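Local coordinates for CDP-4-keto-6-deoxy-D-glucose-3-dehydrase (Yersinia pseudotuberculosis, PDB 3BB8), which probably uses pyridoxal 5'-phosphate to remove the C-3 hydroxyl of CDP-4-keto-6-deoxy-D-glucose during the synthesis of a lipopolysaccharide sugar, at residues 43-48 / 296-301; 85-90 / 120-125; 105-110 / 185-190; 139-144 / 401-406; 360-365 / 430-435. The protein carries 1 engineered substitution. One frame throughout, in Å; residues are numbered along the deposited sequence.

Contact 1 (43-48 / 296-301); sequences TKELQL and AACGLA
Leu48 and Glu45 lie against Ala297 and Ala301 where two helices of the aspartate aminotransferase fold, 43-55 and 293-323, run antiparallel. The axes of the short segments approach to 7.9 Å, with 153° between their N-to-C directions, and the two alanines on the 296-301 side make room for this close spacing.

Most of the contact is apolar. The methyl of Ala301 presses on backbone as much as on side chain, its CB lying 3.5 Å from Glu45 CA. Beside it, Lys44 contributes the base of its chain, CG to Ala301 CB being 3.6 Å; from there the chain bends at chi2 and its far part departs from the 296-301 segment, and the side chain also touches Glu304. Leu48 covers the other end of the patch. Its CB meets the CB of Ala297 at 3.8 Å, while the branch CD1 reaches along the partner helix to the CB of Leu300, 4.1 Å away, and to the methyl of Ala301.

No hydrogen bond crosses between the segments, so the buried carboxylate of Glu45 finds its partners elsewhere. OE1 accepts from the backbone N of Gly42 and forms a salt bridge with Arg305, further along helix 293-323, which adds a charged link between the same two helices. Cys298 turns its CB from helix 43-55 and packs on Leu58 of the second subunit, placing this helix pair next to the dimer interface.

The fold-back of Glu45 at chi2 (73°) lays its carboxylate alongside the alanine, with OE2 3.6 Å from Ala301 CB.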
# COMPACT_ATOMS: atom_id res chain seq x y z
N THR A 43 -23.34 -7.30 11.31
CA THR A 43 -23.96 -6.00 11.54
C THR A 43 -22.98 -4.90 11.94
O THR A 43 -22.92 -3.85 11.31
CB THR A 43 -25.06 -6.11 12.61
OG1 THR A 43 -26.02 -7.08 12.20
CG2 THR A 43 -25.75 -4.77 12.80
N LYS A 44 -22.21 -5.15 13.00
CA LYS A 44 -21.25 -4.17 13.48
C LYS A 44 -20.29 -3.69 12.39
O LYS A 44 -20.11 -2.48 12.21
CB LYS A 44 -20.47 -4.75 14.65
CG LYS A 44 -19.74 -3.70 15.48
CD LYS A 44 -20.72 -2.79 16.21
CE LYS A 44 -20.00 -1.86 17.18
NZ LYS A 44 -20.95 -1.15 18.09
N GLU A 45 -19.69 -4.63 11.66
CA GLU A 45 -18.75 -4.26 10.60
C GLU A 45 -19.39 -3.35 9.58
O GLU A 45 -18.86 -2.28 9.28
CB GLU A 45 -18.19 -5.50 9.88
CG GLU A 45 -17.23 -6.37 10.70
CD GLU A 45 -17.93 -7.16 11.78
OE1 GLU A 45 -19.10 -7.52 11.57
OE2 GLU A 45 -17.31 -7.43 12.83
N LEU A 46 -20.53 -3.76 9.03
CA LEU A 46 -21.20 -2.95 8.02
C LEU A 46 -21.64 -1.60 8.57
O LEU A 46 -21.61 -0.60 7.85
CB LEU A 46 -22.41 -3.67 7.43
CG LEU A 46 -22.11 -4.78 6.42
CD1 LEU A 46 -21.64 -6.02 7.15
CD2 LEU A 46 -23.36 -5.08 5.59
N GLN A 47 -22.04 -1.57 9.83
CA GLN A 47 -22.49 -0.32 10.43
C GLN A 47 -21.35 0.70 10.49
O GLN A 47 -21.48 1.81 9.97
CB GLN A 47 -23.06 -0.57 11.82
CG GLN A 47 -24.38 -1.33 11.80
CD GLN A 47 -25.05 -1.41 13.16
OE1 GLN A 47 -24.44 -1.84 14.14
NE2 GLN A 47 -26.31 -0.99 13.23
N LEU A 48 -20.24 0.32 11.12
CA LEU A 48 -19.10 1.21 11.24
C LEU A 48 -18.62 1.69 9.87
O LEU A 48 -18.36 2.87 9.68
CB LEU A 48 -17.96 0.55 12.01
CG LEU A 48 -18.29 0.14 13.45
CD1 LEU A 48 -17.00 -0.02 14.24
CD2 LEU A 48 -19.17 1.20 14.10
N ALA A 296 -10.27 1.07 8.47
CA ALA A 296 -10.08 1.12 9.92
C ALA A 296 -11.37 0.72 10.66
O ALA A 296 -11.31 0.02 11.67
CB ALA A 296 -9.66 2.53 10.34
N ALA A 297 -12.51 1.18 10.16
CA ALA A 297 -13.80 0.89 10.77
C ALA A 297 -14.07 -0.61 10.82
O ALA A 297 -14.34 -1.17 11.89
CB ALA A 297 -14.92 1.59 9.99
N CYS A 298 -13.99 -1.25 9.65
CA CYS A 298 -14.22 -2.68 9.55
C CYS A 298 -13.34 -3.39 10.57
O CYS A 298 -13.81 -4.24 11.31
CB CYS A 298 -13.89 -3.16 8.13
SG CYS A 298 -14.43 -4.85 7.76
N GLY A 299 -12.07 -3.01 10.61
CA GLY A 299 -11.16 -3.63 11.55
C GLY A 299 -11.57 -3.42 13.00
O GLY A 299 -11.43 -4.32 13.82
N LEU A 300 -12.07 -2.23 13.32
CA LEU A 300 -12.47 -1.93 14.70
C LEU A 300 -13.59 -2.87 15.15
O LEU A 300 -13.51 -3.46 16.22
CB LEU A 300 -12.92 -0.47 14.84
CG LEU A 300 -13.23 -0.02 16.27
CD1 LEU A 300 -12.03 -0.21 17.18
CD2 LEU A 300 -13.65 1.43 16.24
N ALA A 301 -14.62 -3.01 14.32
CA ALA A 301 -15.73 -3.91 14.63
C ALA A 301 -15.19 -5.32 14.87
O ALA A 301 -15.49 -5.95 15.89
CB ALA A 301 -16.74 -3.93 13.47

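Contact 2 (85-90 / 120-125); sequences SGSSAN and FPTTVN. With PLP (pyridoxal-5'-phosphate), chain C.
The ring of Phe120 has the pyridine of the cofactor over one face, around PLP C4, and CD of Pro121 against the opposite face; Thr122 OG1 and Ser87 OG lie at its edge. On the cofactor side, Phe120 CD2 comes within 3.5 Å of PLP C6. Phe377 meets the same phenyl edge-to-face, and Trp247 of the second subunit, itself hydrogen-bonded to the cofactor, also adjoins it.

From this edge a short relay of hydroxyls leads to the phosphate. Thr122 OG1 donates to Ser87 OG over 2.8 Å, and Ser87 OG in turn donates to PLP O3P at 2.6 Å. With chi1 at 61°, the Thr122 hydroxyl sits between its backbone N and carbonyl carbon and leaves CG2 to pack on Ser87 as well.

The phosphate rests at the N terminus of helix 86-96, a recurrent feature of enzymes with the aspartate aminotransferase fold, where the helix end would be expected to favour an anion. Backbone amides supply two further bonds, Gly86 N to PLP O1P at 2.9 Å and Ser87 N to PLP O3P at 3.0 Å. Ser85 is the N-cap of this helix, its OG accepting from Ser88 N with an N-H...O angle of 157°.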
# COMPACT_ATOMS: atom_id res chain seq x y z
N SER A 85 -1.36 -3.61 4.04
CA SER A 85 -1.49 -5.05 4.04
C SER A 85 -0.44 -5.65 4.94
O SER A 85 0.45 -4.96 5.44
CB SER A 85 -1.26 -5.58 2.61
OG SER A 85 0.07 -5.28 2.17
N GLY A 86 -0.53 -6.97 5.14
CA GLY A 86 0.46 -7.64 5.95
C GLY A 86 1.81 -7.55 5.25
O GLY A 86 2.85 -7.38 5.90
N SER A 87 1.80 -7.65 3.92
CA SER A 87 3.04 -7.56 3.15
C SER A 87 3.66 -6.17 3.34
O SER A 87 4.87 -6.02 3.50
CB SER A 87 2.78 -7.81 1.66
OG SER A 87 2.19 -9.08 1.42
N SER A 88 2.83 -5.13 3.32
CA SER A 88 3.36 -3.78 3.51
C SER A 88 3.91 -3.64 4.93
O SER A 88 4.90 -2.95 5.14
CB SER A 88 2.26 -2.74 3.27
OG SER A 88 1.91 -2.71 1.90
N ALA A 89 3.26 -4.29 5.89
CA ALA A 89 3.73 -4.23 7.27
C ALA A 89 5.14 -4.81 7.32
O ALA A 89 6.05 -4.19 7.88
CB ALA A 89 2.79 -4.99 8.20
N ASN A 90 5.31 -6.00 6.74
CA ASN A 90 6.63 -6.64 6.71
C ASN A 90 7.64 -5.71 6.04
O ASN A 90 8.77 -5.57 6.52
CB ASN A 90 6.59 -7.97 5.96
CG ASN A 90 5.99 -9.11 6.79
OD1 ASN A 90 5.63 -10.16 6.27
ND2 ASN A 90 5.89 -8.89 8.09
N PHE A 120 5.88 -17.61 3.49
CA PHE A 120 5.18 -16.74 2.56
C PHE A 120 6.18 -15.77 1.94
O PHE A 120 7.07 -15.26 2.63
CB PHE A 120 4.08 -15.97 3.30
CG PHE A 120 3.12 -15.29 2.38
CD1 PHE A 120 2.19 -16.03 1.66
CD2 PHE A 120 3.21 -13.92 2.14
CE1 PHE A 120 1.36 -15.43 0.72
CE2 PHE A 120 2.39 -13.31 1.21
CZ PHE A 120 1.46 -14.06 0.49
N PRO A 121 6.07 -15.52 0.62
CA PRO A 121 6.97 -14.62 -0.10
C PRO A 121 7.30 -13.26 0.53
O PRO A 121 8.47 -12.93 0.69
CB PRO A 121 6.33 -14.50 -1.49
CG PRO A 121 4.93 -15.00 -1.29
CD PRO A 121 5.09 -16.10 -0.31
N THR A 122 6.28 -12.49 0.90
CA THR A 122 6.53 -11.17 1.47
C THR A 122 7.15 -11.13 2.87
O THR A 122 7.43 -10.06 3.42
CB THR A 122 5.25 -10.31 1.42
OG1 THR A 122 4.21 -10.92 2.18
CG2 THR A 122 4.79 -10.18 -0.03
N THR A 123 7.39 -12.30 3.45
CA THR A 123 8.06 -12.37 4.76
C THR A 123 9.54 -12.14 4.48
O THR A 123 10.26 -11.53 5.26
CB THR A 123 7.91 -13.77 5.41
OG1 THR A 123 6.55 -13.96 5.80
CG2 THR A 123 8.83 -13.92 6.63
N VAL A 124 9.97 -12.62 3.31
CA VAL A 124 11.36 -12.55 2.88
C VAL A 124 11.70 -11.45 1.87
O VAL A 124 12.81 -10.91 1.90
CB VAL A 124 11.80 -13.93 2.29
CG1 VAL A 124 13.23 -13.88 1.77
CG2 VAL A 124 11.68 -15.01 3.37
N ASN A 125 10.75 -11.12 1.00
CA ASN A 125 11.02 -10.11 -0.02
C ASN A 125 11.59 -8.77 0.48
O ASN A 125 12.51 -8.24 -0.13
CB ASN A 125 9.76 -9.87 -0.87
CG ASN A 125 9.35 -11.11 -1.66
OD1 ASN A 125 10.06 -12.13 -1.66
ND2 ASN A 125 8.21 -11.03 -2.34
N1 PLP C . 3.14 -13.31 5.83
C2 PLP C . 2.31 -14.40 6.02
C2A PLP C . 2.90 -15.61 6.75
C3 PLP C . 0.97 -14.38 5.55
O3 PLP C . 0.14 -15.43 5.71
C4 PLP C . 0.46 -13.19 4.86
C4A PLP C . -1.04 -13.20 4.39
C5 PLP C . 1.36 -12.09 4.68
C6 PLP C . 2.72 -12.19 5.19
C5A PLP C . 1.07 -10.79 4.01
O4P PLP C . -0.20 -10.34 4.20
P PLP C . -1.13 -9.67 3.06
O1P PLP C . -2.20 -8.91 3.81
O2P PLP C . -1.75 -10.94 2.23
O3P PLP C . -0.28 -8.78 2.15

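Contact 3 (105-110 / 185-190); sequences RALKPG and NLWLIE
Arg105 spreads its guanidinium flat over the indole of Trp187, the two planes only 4° apart and the centres 3.6 Å from each other. CZ stands over the six-membered ring, 18° off its normal, which makes the stack a cation-pi interaction. NH1 lies above the far end of the ring, 3.4 Å from Trp187 CH2, whereas NH2 extends over the ring junction and donates a weak, bent hydrogen bond to the carbonyl O of Asn185. The bend of the arginine chain at chi3 (-40°) turns the group back over the indole.

While one face of the indole takes the charge, its N-H is used by the backbone of the same arginine. Trp187 NE1 donates to Arg105 O at 2.6 Å, a short and nearly straight bond whose acceptor lies in the ring plane. The indole is thus gripped both by face and by edge, which would fix its rotation. Leu107 adds an apolar contact, CD1 to Trp187 CD1 at 3.6 Å.

Trp187 begins strand 187-191, which pairs in parallel with strands 159-165 and 211-215, and the 105-110 loop leads into strand 112-115. The stacked pair therefore fastens a connecting loop to the start of an inner strand of the large mixed sheet that forms the core of the aspartate aminotransferase fold.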
# COMPACT_ATOMS: atom_id res chain seq x y z
N ARG A 105 23.98 -0.13 14.06
CA ARG A 105 23.14 -1.30 13.88
C ARG A 105 21.96 -1.15 12.91
O ARG A 105 20.91 -1.75 13.10
CB ARG A 105 22.65 -1.82 15.24
CG ARG A 105 21.81 -0.89 16.07
CD ARG A 105 21.47 -1.59 17.39
NE ARG A 105 21.18 -3.00 17.16
CZ ARG A 105 20.20 -3.68 17.75
NH1 ARG A 105 19.39 -3.10 18.63
NH2 ARG A 105 20.02 -4.96 17.44
N ALA A 106 22.18 -0.37 11.86
CA ALA A 106 21.17 -0.15 10.83
C ALA A 106 21.47 -1.08 9.66
O ALA A 106 22.59 -1.10 9.17
CB ALA A 106 21.21 1.30 10.38
N LEU A 107 20.48 -1.83 9.21
CA LEU A 107 20.67 -2.75 8.09
C LEU A 107 21.22 -2.04 6.86
O LEU A 107 20.71 -1.01 6.44
CB LEU A 107 19.35 -3.43 7.72
CG LEU A 107 18.96 -4.67 8.52
CD1 LEU A 107 19.12 -4.41 10.00
CD2 LEU A 107 17.53 -5.06 8.19
N LYS A 108 22.28 -2.60 6.28
CA LYS A 108 22.90 -2.03 5.09
C LYS A 108 22.86 -3.06 3.98
O LYS A 108 22.88 -4.26 4.24
CB LYS A 108 24.36 -1.63 5.37
CG LYS A 108 24.53 -0.29 6.06
CD LYS A 108 25.04 -0.43 7.50
CE LYS A 108 26.47 -0.98 7.55
NZ LYS A 108 27.01 -1.00 8.95
N PRO A 109 22.80 -2.61 2.72
CA PRO A 109 22.78 -3.60 1.65
C PRO A 109 23.98 -4.53 1.85
O PRO A 109 25.04 -4.08 2.27
CB PRO A 109 22.90 -2.75 0.39
CG PRO A 109 22.20 -1.48 0.78
CD PRO A 109 22.73 -1.24 2.18
N GLY A 110 23.81 -5.82 1.56
CA GLY A 110 24.90 -6.76 1.72
C GLY A 110 24.80 -7.55 3.01
O GLY A 110 25.32 -8.66 3.11
N ASN A 185 23.23 -10.00 19.25
CA ASN A 185 22.65 -8.66 19.17
C ASN A 185 21.96 -8.42 17.83
O ASN A 185 22.04 -7.32 17.26
CB ASN A 185 23.74 -7.61 19.39
CG ASN A 185 24.25 -7.60 20.81
OD1 ASN A 185 23.51 -7.28 21.75
ND2 ASN A 185 25.52 -7.94 20.98
N LEU A 186 21.29 -9.45 17.34
CA LEU A 186 20.58 -9.37 16.07
C LEU A 186 19.19 -8.81 16.28
O LEU A 186 18.57 -9.02 17.32
CB LEU A 186 20.44 -10.77 15.46
CG LEU A 186 21.71 -11.59 15.23
CD1 LEU A 186 21.32 -13.00 14.80
CD2 LEU A 186 22.57 -10.91 14.16
N TRP A 187 18.71 -8.07 15.28
CA TRP A 187 17.36 -7.50 15.30
C TRP A 187 16.40 -8.67 15.10
O TRP A 187 16.72 -9.61 14.38
CB TRP A 187 17.16 -6.54 14.12
CG TRP A 187 17.79 -5.20 14.27
CD1 TRP A 187 18.86 -4.71 13.57
CD2 TRP A 187 17.36 -4.15 15.14
NE1 TRP A 187 19.12 -3.42 13.96
CE2 TRP A 187 18.21 -3.05 14.92
CE3 TRP A 187 16.33 -4.03 16.08
CZ2 TRP A 187 18.07 -1.85 15.60
CZ3 TRP A 187 16.19 -2.84 16.75
CH2 TRP A 187 17.05 -1.76 16.51
N LEU A 188 15.23 -8.62 15.73
CA LEU A 188 14.26 -9.70 15.56
C LEU A 188 12.89 -9.21 15.10
O LEU A 188 12.22 -8.44 15.81
CB LEU A 188 14.08 -10.51 16.85
CG LEU A 188 12.96 -11.57 16.72
CD1 LEU A 188 13.44 -12.68 15.81
CD2 LEU A 188 12.56 -12.13 18.08
N ILE A 189 12.45 -9.66 13.93
CA ILE A 189 11.13 -9.28 13.44
C ILE A 189 10.20 -10.49 13.42
O ILE A 189 10.48 -11.50 12.76
CB ILE A 189 11.19 -8.66 12.02
CG1 ILE A 189 11.89 -7.31 12.09
CG2 ILE A 189 9.77 -8.47 11.47
CD1 ILE A 189 12.23 -6.72 10.76
N GLU A 190 9.09 -10.38 14.14
CA GLU A 190 8.09 -11.44 14.22
C GLU A 190 6.93 -11.22 13.25
O GLU A 190 6.07 -10.37 13.49
CB GLU A 190 7.48 -11.49 15.62
CG GLU A 190 8.21 -12.27 16.67
CD GLU A 190 7.46 -12.20 17.99
OE1 GLU A 190 7.67 -11.23 18.76
OE2 GLU A 190 6.64 -13.10 18.26

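Contact 4 (139-144 / 401-406); sequences VDIPTY and TDRIMN
Val139 passes Thr401 at a CA to CA distance of 6.2 Å as the chain leaves strand 133-140, turns through a cis peptide before Pro142 and skirts helix 399-407. Ile404 is the main helical contributor. Its CG1 is anti to the carbonyl carbon (chi1 -67°) and the chain continues extended, so that CD1 is driven between two side chains of the turn. There CD1 meets Val139 CG2 at 3.5 Å and reaches Tyr144 CD2 at 3.7 Å, arriving at the edge of the phenol ring and in its plane.

Ile141 packs on Arg403, the residue before Ile404. The two side chains cross at about a right angle, with Ile141 CD1 3.5 Å from Arg403 NH1 and 3.8 Å from Arg403 CD. The phenol OH of Tyr144 is hydrogen-bonded to Thr350. Thr401 likewise directs OG1 to Asp138, one residue before the segment, while the same oxygen lies 4.0 Å from Val139 CG2.

With no hydrogen bond between the two segments, the join rests mainly on apolar contacts, and the polar groups at its margin tie into the surrounding loops and strands; Ile141 CD1 also touches the guanidinium of Arg403, whose charge is paired with Glu332 and Glu353.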
# COMPACT_ATOMS: atom_id res chain seq x y z
N VAL A 139 13.06 -26.12 8.34
CA VAL A 139 11.99 -26.07 9.33
C VAL A 139 11.76 -27.47 9.89
O VAL A 139 12.44 -28.43 9.52
CB VAL A 139 10.67 -25.58 8.71
CG1 VAL A 139 10.83 -24.15 8.20
CG2 VAL A 139 10.25 -26.51 7.58
N ASP A 140 10.78 -27.59 10.79
CA ASP A 140 10.45 -28.87 11.41
C ASP A 140 9.00 -29.24 11.14
O ASP A 140 8.11 -28.39 11.14
CB ASP A 140 10.72 -28.82 12.91
CG ASP A 140 10.08 -29.98 13.65
OD1 ASP A 140 8.89 -29.87 14.01
OD2 ASP A 140 10.77 -31.00 13.87
N ILE A 141 8.76 -30.53 10.92
CA ILE A 141 7.41 -31.09 11.00
C ILE A 141 7.20 -31.83 12.31
O ILE A 141 8.12 -32.47 12.83
CB ILE A 141 7.12 -32.04 9.83
CG1 ILE A 141 7.44 -31.36 8.50
CG2 ILE A 141 5.68 -32.51 9.87
CD1 ILE A 141 7.65 -32.32 7.35
N PRO A 142 5.99 -31.75 12.85
CA PRO A 142 4.86 -31.18 12.11
C PRO A 142 4.39 -29.86 12.73
O PRO A 142 3.21 -29.53 12.65
CB PRO A 142 3.78 -32.24 12.25
CG PRO A 142 4.10 -32.93 13.53
CD PRO A 142 5.59 -32.94 13.63
N THR A 143 5.31 -29.13 13.35
CA THR A 143 5.05 -27.76 13.77
C THR A 143 5.13 -26.80 12.59
O THR A 143 4.47 -25.75 12.58
CB THR A 143 6.03 -27.30 14.86
OG1 THR A 143 7.32 -27.06 14.28
CG2 THR A 143 6.16 -28.36 15.94
N TYR A 144 5.93 -27.15 11.59
CA TYR A 144 6.08 -26.34 10.39
C TYR A 144 6.73 -24.97 10.63
O TYR A 144 6.50 -24.03 9.88
CB TYR A 144 4.73 -26.19 9.69
CG TYR A 144 4.09 -27.52 9.39
CD1 TYR A 144 3.12 -28.06 10.23
CD2 TYR A 144 4.51 -28.29 8.30
CE1 TYR A 144 2.58 -29.32 10.00
CE2 TYR A 144 3.99 -29.55 8.06
CZ TYR A 144 3.02 -30.06 8.92
OH TYR A 144 2.50 -31.33 8.71
N THR A 401 11.70 -28.73 4.29
CA THR A 401 11.08 -27.70 3.47
C THR A 401 10.62 -28.32 2.16
O THR A 401 9.50 -28.09 1.72
CB THR A 401 12.07 -26.56 3.13
OG1 THR A 401 12.55 -25.96 4.34
CG2 THR A 401 11.40 -25.50 2.28
N ASP A 402 11.50 -29.11 1.55
CA ASP A 402 11.16 -29.79 0.30
C ASP A 402 10.00 -30.74 0.54
O ASP A 402 9.10 -30.88 -0.30
CB ASP A 402 12.36 -30.57 -0.24
CG ASP A 402 13.31 -29.70 -1.02
OD1 ASP A 402 12.83 -28.90 -1.85
OD2 ASP A 402 14.54 -29.83 -0.83
N ARG A 403 10.02 -31.41 1.68
CA ARG A 403 8.95 -32.35 1.99
C ARG A 403 7.63 -31.59 2.08
O ARG A 403 6.59 -32.08 1.64
CB ARG A 403 9.23 -33.07 3.31
CG ARG A 403 8.48 -34.38 3.44
CD ARG A 403 8.57 -34.96 4.84
NE ARG A 403 7.70 -36.12 4.97
CZ ARG A 403 7.17 -36.53 6.12
NH1 ARG A 403 7.42 -35.86 7.24
NH2 ARG A 403 6.40 -37.61 6.15
N ILE A 404 7.69 -30.38 2.63
CA ILE A 404 6.48 -29.58 2.77
C ILE A 404 6.00 -29.15 1.40
O ILE A 404 4.80 -29.17 1.11
CB ILE A 404 6.74 -28.32 3.65
CG1 ILE A 404 7.02 -28.75 5.09
CG2 ILE A 404 5.54 -27.39 3.60
CD1 ILE A 404 7.31 -27.60 6.04
N MET A 405 6.94 -28.76 0.55
CA MET A 405 6.61 -28.33 -0.80
C MET A 405 5.91 -29.44 -1.55
O MET A 405 4.98 -29.18 -2.32
CB MET A 405 7.88 -27.92 -1.55
CG MET A 405 7.64 -27.52 -3.00
SD MET A 405 9.17 -27.34 -3.92
CE MET A 405 9.80 -29.02 -3.82
N ASN A 406 6.34 -30.67 -1.33
CA ASN A 406 5.77 -31.83 -2.02
C ASN A 406 4.62 -32.55 -1.34
O ASN A 406 3.68 -32.99 -2.00
CB ASN A 406 6.84 -32.88 -2.29
CG ASN A 406 7.87 -32.43 -3.28
OD1 ASN A 406 7.55 -32.12 -4.43
ND2 ASN A 406 9.13 -32.38 -2.84

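Contact 5 (360-365 / 430-435); sequences IDLVKF and EEFFGL
Phe432 lies against both Leu362 and Phe365, taking the leucine over one ring face and the phenylalanine obliquely at its side, and the contact is built mainly of aromatic and aliphatic groups.

The CH-pi interaction comes from one branch of Leu362. CD1 stands over the centre of the Phe432 ring, 3.6 Å from the centroid and 11° off the normal. The other branch, CD2, looks toward Phe433 and approaches its CZ at 4.4 Å.

The pair of phenyl rings is oblique: the planes of Phe365 and Phe432 make 52° with centroids 5.1 Å apart. Phe432 CD1 sits over a face of Phe365 near the rim, 3.4 Å from CD2 of that ring. Both residues have CG anti to the backbone N (chi1 177° for Phe365), which sends the two side chains past each other in opposite directions across the gap between the backbones.

At the outer side a carboxylate meets an aromatic edge. Glu431 OE2 lies in the plane of the Phe365 ring, 3.6 Å from CZ, with the carboxylate turned almost perpendicular to the ring; its OE1 is in a salt bridge with Lys428.

Phe432 and Phe433 also line a pocket occupied by benzamidine, probably from the crystallisation liquor. Near the surface of the chain, the cluster joins helix 359-368 to the last turn of helix 419-432, with Phe432 packing on Val357 just ahead of the first helix and Phe433 stacking on Phe330 beside strand 331-332.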
# COMPACT_ATOMS: atom_id res chain seq x y z
N ILE A 360 -1.72 -34.64 -4.95
CA ILE A 360 -2.56 -34.27 -6.09
C ILE A 360 -3.88 -35.06 -6.04
O ILE A 360 -4.95 -34.49 -6.27
CB ILE A 360 -1.88 -34.60 -7.45
CG1 ILE A 360 -0.63 -33.75 -7.65
CG2 ILE A 360 -2.86 -34.34 -8.59
CD1 ILE A 360 -0.90 -32.26 -7.80
N ASP A 361 -3.78 -36.36 -5.75
CA ASP A 361 -4.97 -37.21 -5.68
C ASP A 361 -5.87 -36.75 -4.54
O ASP A 361 -7.07 -36.53 -4.73
CB ASP A 361 -4.60 -38.68 -5.45
CG ASP A 361 -3.70 -39.23 -6.54
OD1 ASP A 361 -3.96 -38.94 -7.73
OD2 ASP A 361 -2.75 -39.97 -6.21
N LEU A 362 -5.28 -36.60 -3.36
CA LEU A 362 -6.02 -36.17 -2.18
C LEU A 362 -6.69 -34.81 -2.40
O LEU A 362 -7.90 -34.67 -2.20
CB LEU A 362 -5.08 -36.14 -0.97
CG LEU A 362 -5.69 -35.93 0.42
CD1 LEU A 362 -6.84 -36.90 0.63
CD2 LEU A 362 -4.62 -36.13 1.50
N VAL A 363 -5.92 -33.82 -2.84
CA VAL A 363 -6.49 -32.49 -3.08
C VAL A 363 -7.63 -32.59 -4.09
O VAL A 363 -8.74 -32.09 -3.85
CB VAL A 363 -5.43 -31.51 -3.63
CG1 VAL A 363 -6.10 -30.23 -4.09
CG2 VAL A 363 -4.40 -31.20 -2.56
N LYS A 364 -7.37 -33.25 -5.21
CA LYS A 364 -8.38 -33.41 -6.24
C LYS A 364 -9.62 -34.09 -5.68
O LYS A 364 -10.74 -33.73 -6.05
CB LYS A 364 -7.81 -34.22 -7.40
CG LYS A 364 -8.75 -34.33 -8.59
CD LYS A 364 -8.08 -35.08 -9.73
CE LYS A 364 -6.82 -34.36 -10.22
NZ LYS A 364 -7.12 -33.02 -10.80
N PHE A 365 -9.43 -35.06 -4.79
CA PHE A 365 -10.54 -35.78 -4.19
C PHE A 365 -11.34 -34.85 -3.27
O PHE A 365 -12.57 -34.76 -3.39
CB PHE A 365 -10.03 -36.98 -3.38
CG PHE A 365 -11.11 -37.74 -2.67
CD1 PHE A 365 -11.94 -38.62 -3.36
CD2 PHE A 365 -11.32 -37.57 -1.30
CE1 PHE A 365 -12.95 -39.33 -2.71
CE2 PHE A 365 -12.33 -38.26 -0.64
CZ PHE A 365 -13.15 -39.15 -1.34
N GLU A 430 -11.76 -40.28 5.88
CA GLU A 430 -11.96 -41.69 6.16
C GLU A 430 -12.39 -42.43 4.90
O GLU A 430 -11.89 -43.51 4.62
CB GLU A 430 -13.00 -41.86 7.27
CG GLU A 430 -12.42 -41.55 8.64
CD GLU A 430 -13.48 -41.40 9.72
OE1 GLU A 430 -13.11 -41.23 10.90
OE2 GLU A 430 -14.68 -41.46 9.38
N GLU A 431 -13.29 -41.83 4.13
CA GLU A 431 -13.74 -42.44 2.89
C GLU A 431 -12.60 -42.58 1.89
O GLU A 431 -12.57 -43.52 1.11
CB GLU A 431 -14.82 -41.58 2.24
CG GLU A 431 -15.32 -42.17 0.93
CD GLU A 431 -16.27 -41.25 0.18
OE1 GLU A 431 -17.12 -40.61 0.83
OE2 GLU A 431 -16.17 -41.18 -1.07
N PHE A 432 -11.66 -41.64 1.91
CA PHE A 432 -10.54 -41.65 0.98
C PHE A 432 -9.56 -42.79 1.24
O PHE A 432 -9.12 -43.46 0.30
CB PHE A 432 -9.78 -40.31 1.06
CG PHE A 432 -8.61 -40.21 0.12
CD1 PHE A 432 -8.79 -39.88 -1.21
CD2 PHE A 432 -7.32 -40.46 0.58
CE1 PHE A 432 -7.70 -39.79 -2.08
CE2 PHE A 432 -6.23 -40.38 -0.28
CZ PHE A 432 -6.42 -40.04 -1.62
N PHE A 433 -9.20 -42.99 2.50
CA PHE A 433 -8.25 -44.02 2.87
C PHE A 433 -8.94 -45.36 3.15
O PHE A 433 -8.32 -46.28 3.68
CB PHE A 433 -7.43 -43.57 4.08
CG PHE A 433 -6.51 -42.40 3.80
CD1 PHE A 433 -5.49 -42.52 2.86
CD2 PHE A 433 -6.68 -41.19 4.46
CE1 PHE A 433 -4.65 -41.43 2.58
CE2 PHE A 433 -5.85 -40.10 4.18
CZ PHE A 433 -4.83 -40.22 3.24
N GLY A 434 -10.22 -45.45 2.78
CA GLY A 434 -10.98 -46.66 3.00
C GLY A 434 -11.13 -47.08 4.46
O GLY A 434 -11.26 -48.27 4.76
N LEU A 435 -11.12 -46.11 5.36
CA LEU A 435 -11.26 -46.38 6.78
C LEU A 435 -12.71 -46.57 7.22
O LEU A 435 -12.98 -46.96 8.35
CB LEU A 435 -10.60 -45.27 7.60
CG LEU A 435 -9.07 -45.26 7.49
CD1 LEU A 435 -8.51 -43.98 8.12
CD2 LEU A 435 -8.50 -46.49 8.19

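From the N terminus, contact 1 closes a long loop, bringing helix 43-55 to helix 293-323 and enclosing contacts 2 and 3. These two cross each other: contact 2 joins helices 86-96 and 121-129 at the cofactor, while contact 3 fixes the loop before strand 112-115 to strand 187-191. Contact 4 opens after contact 2 has closed. Its return to helix 399-407 crosses contacts 1 and 3 and binds the end of strand 133-140 to the C-terminal part. Contact 5 opens within the span of contact 4 and closes beyond it, at the end of helix 419-432. The nearest atoms of contacts 4 and 5 are about 6 Å apart.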